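Long-range contacts in protein piwi (Drosophila melanogaster, PDB 6KR6), which binds piRNAs of 24 to 30 nucleotides and with them represses transposable elements through the piRNA pathway: residues Ile410-Gly415 and Arg427-Gln432; Pro565-Leu570 and Leu767-Ser772. All coordinates share one frame; numbering follows the deposited sequence.

Contact 1: residues Ile410-Gly415 and Arg427-Gln432. With ZN (zinc ion), chain M.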
# COMPACT_ATOMS: atom_id res chain seq x y z
N ILE A 410 -25.91 -12.93 -0.01
CA ILE A 410 -25.14 -13.82 -0.87
C ILE A 410 -26.09 -14.83 -1.49
O ILE A 410 -26.82 -15.52 -0.78
CB ILE A 410 -24.03 -14.53 -0.07
CG1 ILE A 410 -23.38 -13.55 0.92
CG2 ILE A 410 -22.98 -15.10 -0.99
CD1 ILE A 410 -22.71 -12.37 0.27
N VAL A 411 -26.07 -14.91 -2.82
CA VAL A 411 -27.04 -15.70 -3.58
C VAL A 411 -26.40 -17.02 -4.00
O VAL A 411 -25.22 -17.06 -4.38
CB VAL A 411 -27.52 -14.92 -4.82
CG1 VAL A 411 -28.60 -15.69 -5.57
CG2 VAL A 411 -28.02 -13.53 -4.42
N PHE A 412 -27.17 -18.11 -3.93
CA PHE A 412 -26.77 -19.41 -4.43
C PHE A 412 -27.86 -19.92 -5.36
O PHE A 412 -28.88 -19.26 -5.57
CB PHE A 412 -26.53 -20.40 -3.28
CG PHE A 412 -25.38 -20.04 -2.37
CD1 PHE A 412 -24.17 -20.70 -2.48
CD2 PHE A 412 -25.52 -19.05 -1.41
CE1 PHE A 412 -23.11 -20.38 -1.64
CE2 PHE A 412 -24.46 -18.73 -0.58
CZ PHE A 412 -23.26 -19.39 -0.69
N HIS A 413 -27.65 -21.11 -5.92
CA HIS A 413 -28.74 -21.80 -6.60
C HIS A 413 -29.75 -22.25 -5.55
O HIS A 413 -29.38 -22.86 -4.54
CB HIS A 413 -28.21 -22.99 -7.40
CG HIS A 413 -29.20 -23.56 -8.38
ND1 HIS A 413 -30.00 -22.76 -9.17
CD2 HIS A 413 -29.51 -24.84 -8.70
CE1 HIS A 413 -30.76 -23.53 -9.94
NE2 HIS A 413 -30.48 -24.79 -9.67
N ASN A 414 -31.02 -21.94 -5.78
CA ASN A 414 -32.11 -22.19 -4.83
C ASN A 414 -31.83 -21.50 -3.49
O ASN A 414 -31.49 -22.13 -2.49
CB ASN A 414 -32.36 -23.69 -4.63
CG ASN A 414 -31.94 -24.53 -5.82
OD1 ASN A 414 -32.51 -24.43 -6.91
ND2 ASN A 414 -30.93 -25.37 -5.62
N GLY A 415 -31.98 -20.19 -3.50
CA GLY A 415 -32.03 -19.41 -2.28
C GLY A 415 -30.85 -18.46 -2.12
O GLY A 415 -29.90 -18.45 -2.91
N ARG A 427 -19.99 -20.84 7.21
CA ARG A 427 -20.90 -21.80 7.84
C ARG A 427 -22.10 -22.14 6.97
O ARG A 427 -22.85 -23.06 7.32
CB ARG A 427 -21.37 -21.25 9.19
CG ARG A 427 -21.31 -19.73 9.27
CD ARG A 427 -22.68 -19.09 9.36
NE ARG A 427 -22.67 -17.71 8.87
CZ ARG A 427 -23.63 -16.82 9.09
NH1 ARG A 427 -23.53 -15.60 8.60
NH2 ARG A 427 -24.69 -17.16 9.82
N HIS A 428 -22.29 -21.44 5.85
CA HIS A 428 -23.55 -21.52 5.12
C HIS A 428 -23.53 -22.44 3.90
O HIS A 428 -24.58 -22.98 3.55
CB HIS A 428 -24.01 -20.12 4.69
CG HIS A 428 -24.83 -19.43 5.73
ND1 HIS A 428 -25.92 -20.01 6.34
CD2 HIS A 428 -24.72 -18.19 6.28
CE1 HIS A 428 -26.44 -19.18 7.21
NE2 HIS A 428 -25.73 -18.06 7.20
N PHE A 429 -22.39 -22.63 3.22
CA PHE A 429 -22.46 -23.59 2.12
C PHE A 429 -22.51 -25.03 2.59
O PHE A 429 -22.79 -25.92 1.78
CB PHE A 429 -21.32 -23.44 1.10
CG PHE A 429 -20.17 -22.59 1.55
CD1 PHE A 429 -19.19 -23.10 2.39
CD2 PHE A 429 -20.01 -21.31 1.04
CE1 PHE A 429 -18.11 -22.33 2.77
CE2 PHE A 429 -18.93 -20.54 1.42
CZ PHE A 429 -17.98 -21.04 2.28
N ARG A 430 -22.24 -25.29 3.87
CA ARG A 430 -22.57 -26.59 4.44
C ARG A 430 -24.08 -26.79 4.32
O ARG A 430 -24.86 -26.06 4.94
CB ARG A 430 -22.12 -26.68 5.90
N ASP A 431 -24.49 -27.76 3.49
CA ASP A 431 -25.89 -27.97 3.11
C ASP A 431 -26.41 -26.79 2.30
O ASP A 431 -27.43 -26.17 2.63
CB ASP A 431 -26.77 -28.24 4.34
CG ASP A 431 -26.15 -29.25 5.29
OD1 ASP A 431 -25.00 -29.67 5.04
OD2 ASP A 431 -26.81 -29.61 6.28
N GLN A 432 -25.70 -26.47 1.22
CA GLN A 432 -26.09 -25.43 0.27
C GLN A 432 -25.35 -25.67 -1.03
O GLN A 432 -24.22 -26.16 -1.03
CB GLN A 432 -25.80 -24.03 0.82
CG GLN A 432 -26.16 -22.88 -0.12
CD GLN A 432 -27.61 -22.93 -0.56
OE1 GLN A 432 -27.91 -23.21 -1.72
NE2 GLN A 432 -28.52 -22.64 0.36
ZN ZN M . -31.03 -26.41 -10.85

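Contact 2: residues Pro565-Leu570 and Leu767-Ser772. With nucleotides of chain B.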
# COMPACT_ATOMS: atom_id res chain seq x y z
N PRO A 565 -19.54 -19.54 -7.82
CA PRO A 565 -20.06 -20.15 -6.59
C PRO A 565 -21.20 -19.37 -5.96
O PRO A 565 -22.14 -19.98 -5.44
CB PRO A 565 -18.82 -20.19 -5.67
CG PRO A 565 -17.66 -20.03 -6.58
CD PRO A 565 -18.13 -19.16 -7.69
N TRP A 566 -21.13 -18.04 -5.97
CA TRP A 566 -22.19 -17.22 -5.40
C TRP A 566 -22.20 -15.86 -6.10
O TRP A 566 -21.34 -15.57 -6.94
CB TRP A 566 -22.04 -17.10 -3.88
CG TRP A 566 -20.80 -16.37 -3.42
CD1 TRP A 566 -20.59 -15.02 -3.41
CD2 TRP A 566 -19.62 -16.96 -2.87
NE1 TRP A 566 -19.35 -14.74 -2.90
CE2 TRP A 566 -18.73 -15.91 -2.56
CE3 TRP A 566 -19.22 -18.28 -2.61
CZ2 TRP A 566 -17.47 -16.13 -2.01
CZ3 TRP A 566 -17.97 -18.50 -2.07
CH2 TRP A 566 -17.11 -17.43 -1.77
N MET A 567 -23.16 -15.02 -5.72
CA MET A 567 -23.35 -13.73 -6.36
C MET A 567 -24.01 -12.78 -5.37
O MET A 567 -24.64 -13.21 -4.40
CB MET A 567 -24.16 -13.87 -7.66
CG MET A 567 -24.51 -12.58 -8.41
SD MET A 567 -23.14 -11.48 -8.79
CE MET A 567 -21.94 -12.61 -9.48
N ILE A 568 -23.85 -11.49 -5.62
CA ILE A 568 -24.41 -10.44 -4.79
C ILE A 568 -25.65 -9.89 -5.49
O ILE A 568 -25.82 -10.01 -6.71
CB ILE A 568 -23.36 -9.34 -4.52
CG1 ILE A 568 -23.87 -8.31 -3.51
CG2 ILE A 568 -22.95 -8.66 -5.82
CD1 ILE A 568 -24.28 -8.91 -2.19
N GLU A 569 -26.54 -9.28 -4.71
CA GLU A 569 -27.68 -8.55 -5.26
C GLU A 569 -27.18 -7.26 -5.90
O GLU A 569 -26.70 -6.36 -5.20
CB GLU A 569 -28.71 -8.27 -4.18
CG GLU A 569 -29.49 -9.49 -3.72
CD GLU A 569 -30.48 -9.17 -2.62
OE1 GLU A 569 -30.17 -8.28 -1.79
OE2 GLU A 569 -31.56 -9.78 -2.58
N LEU A 570 -27.29 -7.16 -7.22
CA LEU A 570 -26.71 -6.05 -7.98
C LEU A 570 -27.80 -5.30 -8.73
O LEU A 570 -28.26 -5.77 -9.79
CB LEU A 570 -25.65 -6.56 -8.95
CG LEU A 570 -24.97 -5.54 -9.85
CD1 LEU A 570 -24.21 -4.51 -9.03
CD2 LEU A 570 -24.03 -6.24 -10.83
N LEU A 767 -17.11 -10.58 -3.46
CA LEU A 767 -17.08 -11.50 -4.59
C LEU A 767 -15.70 -12.13 -4.83
O LEU A 767 -15.40 -12.55 -5.94
CB LEU A 767 -17.54 -10.78 -5.86
CG LEU A 767 -19.01 -10.33 -5.92
CD1 LEU A 767 -19.21 -9.35 -7.06
CD2 LEU A 767 -19.93 -11.53 -6.07
N TYR A 768 -14.87 -12.21 -3.80
CA TYR A 768 -13.59 -12.91 -3.91
C TYR A 768 -13.80 -14.35 -3.45
O TYR A 768 -13.95 -14.61 -2.25
CB TYR A 768 -12.50 -12.22 -3.10
CG TYR A 768 -11.12 -12.82 -3.32
CD1 TYR A 768 -10.50 -12.74 -4.56
CD2 TYR A 768 -10.45 -13.47 -2.29
CE1 TYR A 768 -9.25 -13.29 -4.77
CE2 TYR A 768 -9.19 -14.01 -2.49
CZ TYR A 768 -8.60 -13.92 -3.73
OH TYR A 768 -7.36 -14.47 -3.94
N TYR A 769 -13.79 -15.28 -4.40
CA TYR A 769 -14.24 -16.64 -4.14
C TYR A 769 -13.24 -17.49 -3.37
O TYR A 769 -13.62 -18.56 -2.88
CB TYR A 769 -14.59 -17.32 -5.47
CG TYR A 769 -15.75 -16.67 -6.18
CD1 TYR A 769 -16.87 -16.24 -5.48
CD2 TYR A 769 -15.72 -16.46 -7.56
CE1 TYR A 769 -17.93 -15.63 -6.12
CE2 TYR A 769 -16.78 -15.86 -8.21
CZ TYR A 769 -17.88 -15.45 -7.49
OH TYR A 769 -18.93 -14.85 -8.13
N ASN A 770 -11.99 -17.06 -3.24
CA ASN A 770 -11.05 -17.78 -2.40
C ASN A 770 -11.23 -17.48 -0.92
O ASN A 770 -10.58 -18.13 -0.09
CB ASN A 770 -9.61 -17.46 -2.81
CG ASN A 770 -9.03 -18.49 -3.76
OD1 ASN A 770 -9.76 -19.26 -4.38
ND2 ASN A 770 -7.71 -18.50 -3.89
N TRP A 771 -12.10 -16.54 -0.57
CA TRP A 771 -12.32 -16.14 0.82
C TRP A 771 -13.82 -16.08 1.07
O TRP A 771 -14.52 -15.31 0.41
CB TRP A 771 -11.65 -14.79 1.11
CG TRP A 771 -11.73 -14.36 2.54
CD1 TRP A 771 -12.50 -13.35 3.05
CD2 TRP A 771 -11.02 -14.92 3.65
NE1 TRP A 771 -12.30 -13.24 4.41
CE2 TRP A 771 -11.40 -14.19 4.80
CE3 TRP A 771 -10.09 -15.96 3.79
CZ2 TRP A 771 -10.89 -14.48 6.07
CZ3 TRP A 771 -9.59 -16.24 5.04
CH2 TRP A 771 -9.99 -15.50 6.17
N SER A 772 -14.30 -16.88 2.01
CA SER A 772 -15.73 -16.95 2.31
C SER A 772 -16.20 -15.76 3.14
O SER A 772 -16.82 -15.93 4.20
CB SER A 772 -16.05 -18.26 3.03
OG SER A 772 -15.13 -18.49 4.09
P U B 3 -4.80 -21.90 -1.90
OP1 U B 3 -5.02 -21.23 -3.21
OP2 U B 3 -3.43 -22.26 -1.47
O5' U B 3 -5.45 -20.97 -0.77
C5' U B 3 -6.73 -20.39 -0.95
C4' U B 3 -7.16 -19.62 0.27
O4' U B 3 -7.21 -20.50 1.42
C3' U B 3 -6.25 -18.49 0.70
O3' U B 3 -6.49 -17.30 -0.03
C2' U B 3 -6.56 -18.34 2.19
O2' U B 3 -7.69 -17.50 2.39
C1' U B 3 -6.95 -19.77 2.59
N1 U B 3 -5.91 -20.47 3.39
C2 U B 3 -5.96 -20.29 4.76
O2 U B 3 -6.79 -19.60 5.31
N3 U B 3 -4.99 -20.96 5.47
C4 U B 3 -4.00 -21.77 4.96
O4 U B 3 -3.20 -22.31 5.73
C5 U B 3 -4.02 -21.91 3.53
C6 U B 3 -4.95 -21.27 2.81
P U B 4 -5.31 -16.58 -0.86
OP1 U B 4 -5.89 -16.11 -2.14
OP2 U B 4 -4.12 -17.46 -0.86
O5' U B 4 -4.98 -15.30 0.02
C5' U B 4 -6.02 -14.50 0.56
C4' U B 4 -5.68 -13.97 1.93
O4' U B 4 -5.39 -15.09 2.81
C3' U B 4 -4.46 -13.05 1.99
O3' U B 4 -4.69 -12.01 2.93
C2' U B 4 -3.35 -13.97 2.49
O2' U B 4 -2.30 -13.31 3.17
C1' U B 4 -4.12 -14.91 3.42
N1 U B 4 -3.49 -16.23 3.59
C2 U B 4 -3.70 -16.91 4.77
O2 U B 4 -4.40 -16.47 5.67
N3 U B 4 -3.06 -18.12 4.86
C4 U B 4 -2.25 -18.71 3.91
O4 U B 4 -1.75 -19.81 4.13
C5 U B 4 -2.08 -17.93 2.72
C6 U B 4 -2.69 -16.75 2.60

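Contact 1: residues Ile410-Gly415 and Arg427-Gln432
A tight beta hairpin joins strands 409-411 and 416-418, and Phe-412 at its bend packs on Phe-429 and Gln-432 of the loop that follows. The hairpin is closed by a backbone hydrogen bond from Phe-412 N to Gly-415 O (2.9 Å). Across the contact, Gln-432 lays its aliphatic part on one face of the Phe-412 ring. Gln-432 CG is 3.9 Å from the centroid of the Phe-412 ring in a CH-pi contact, shifted toward the rim. The Gln-432 chain leaves with CG anti to the backbone N (chi1 179°) and then bends at its second torsion, which carries the amide past the ring to the backbone of His-413. At the far end of the same ring, CZ of Phe-412 meets the edge of the Phe-429 ring, 4.2 Å from Phe-429 CD2. Phe-429 also rests on Thr-551 and Ile-555 of helix 546-560, so the hairpin is linked through it to that helix. On the outer side of the bend, His-413 turns its imidazole away from the loop, and His-413 NE2 binds a zinc ion at 2.1 Å. The Phe-412 ring thus has an aliphatic chain on one face and a second aromatic ring at its far end, so apolar contact joins bend and loop.

Contact 2: residues Pro565-Leu570 and Leu767-Ser772
The Tyr-769 ring has Pro-565 on one face and the carbonyl oxygen of Leu-767 over the other. Pro-565 CD lies 3.5 Å from the Tyr-769 ring centroid, almost on the ring normal. The Tyr-769 edge points at a face of Trp-566 in a T-shaped stack, with planes at 89° and Tyr-769 CD1 3.5 Å from Trp-566 CE2. Trp-566 keeps CG between its backbone N and carbonyl carbon (chi1 64°), which turns an indole face to that edge. The Trp-771 carbonyl oxygen lies at the indole edge, and Trp-566 NE1 is hydrogen-bonded to His-766 O. Tyr-769 OH donates to Trp-566 O (2.8 Å), nearly in line with the C=O bond. Were Tyr-769 an alanine, Trp-566 O would probably lose this donor, and a gap would open between Pro-565 and the Leu-767 carbonyl, beside the indole face.

Both segments belong to the RNase H-like Piwi domain. A type I turn from Tyr-768 to Trp-771 faces the bound RNA. Tyr-768 OH donates to OP1 of U4 of chain B (2.8 Å), and Asn-770 ND2, also hydrogen-bonded to Leu-810 O, adds a weak hydrogen bond to that OP1. Leu-767 CD1 touches Ile-568 CG2 (4.0 Å), while Leu-767 CD2 meets Met-567 CE.

How the contacts relate
Contact 2 is buried, whereas contact 1 is only partly so and ends in an exposed hairpin bend. They meet through the small antiparallel sheet in which strand 409-411 lies between strands 416-418 and 567-568. Val-411 N is 2.7 Å from Met-567 O, a probable hydrogen bond across those neighbours. Ile-410 packs on the Trp-566 indole, and Phe-429 reaches Ser-772, so each segment of contact 1 touches a different segment of contact 2. Helix 546-560 backs both, under Phe-429 in one and Pro-565 in the other. The clear contacts of contact 1 are CH-pi and apolar, with a zinc ion on His-413 at its outer side. Contact 2 adds a buried phenol hydrogen bond and touches RNA directly.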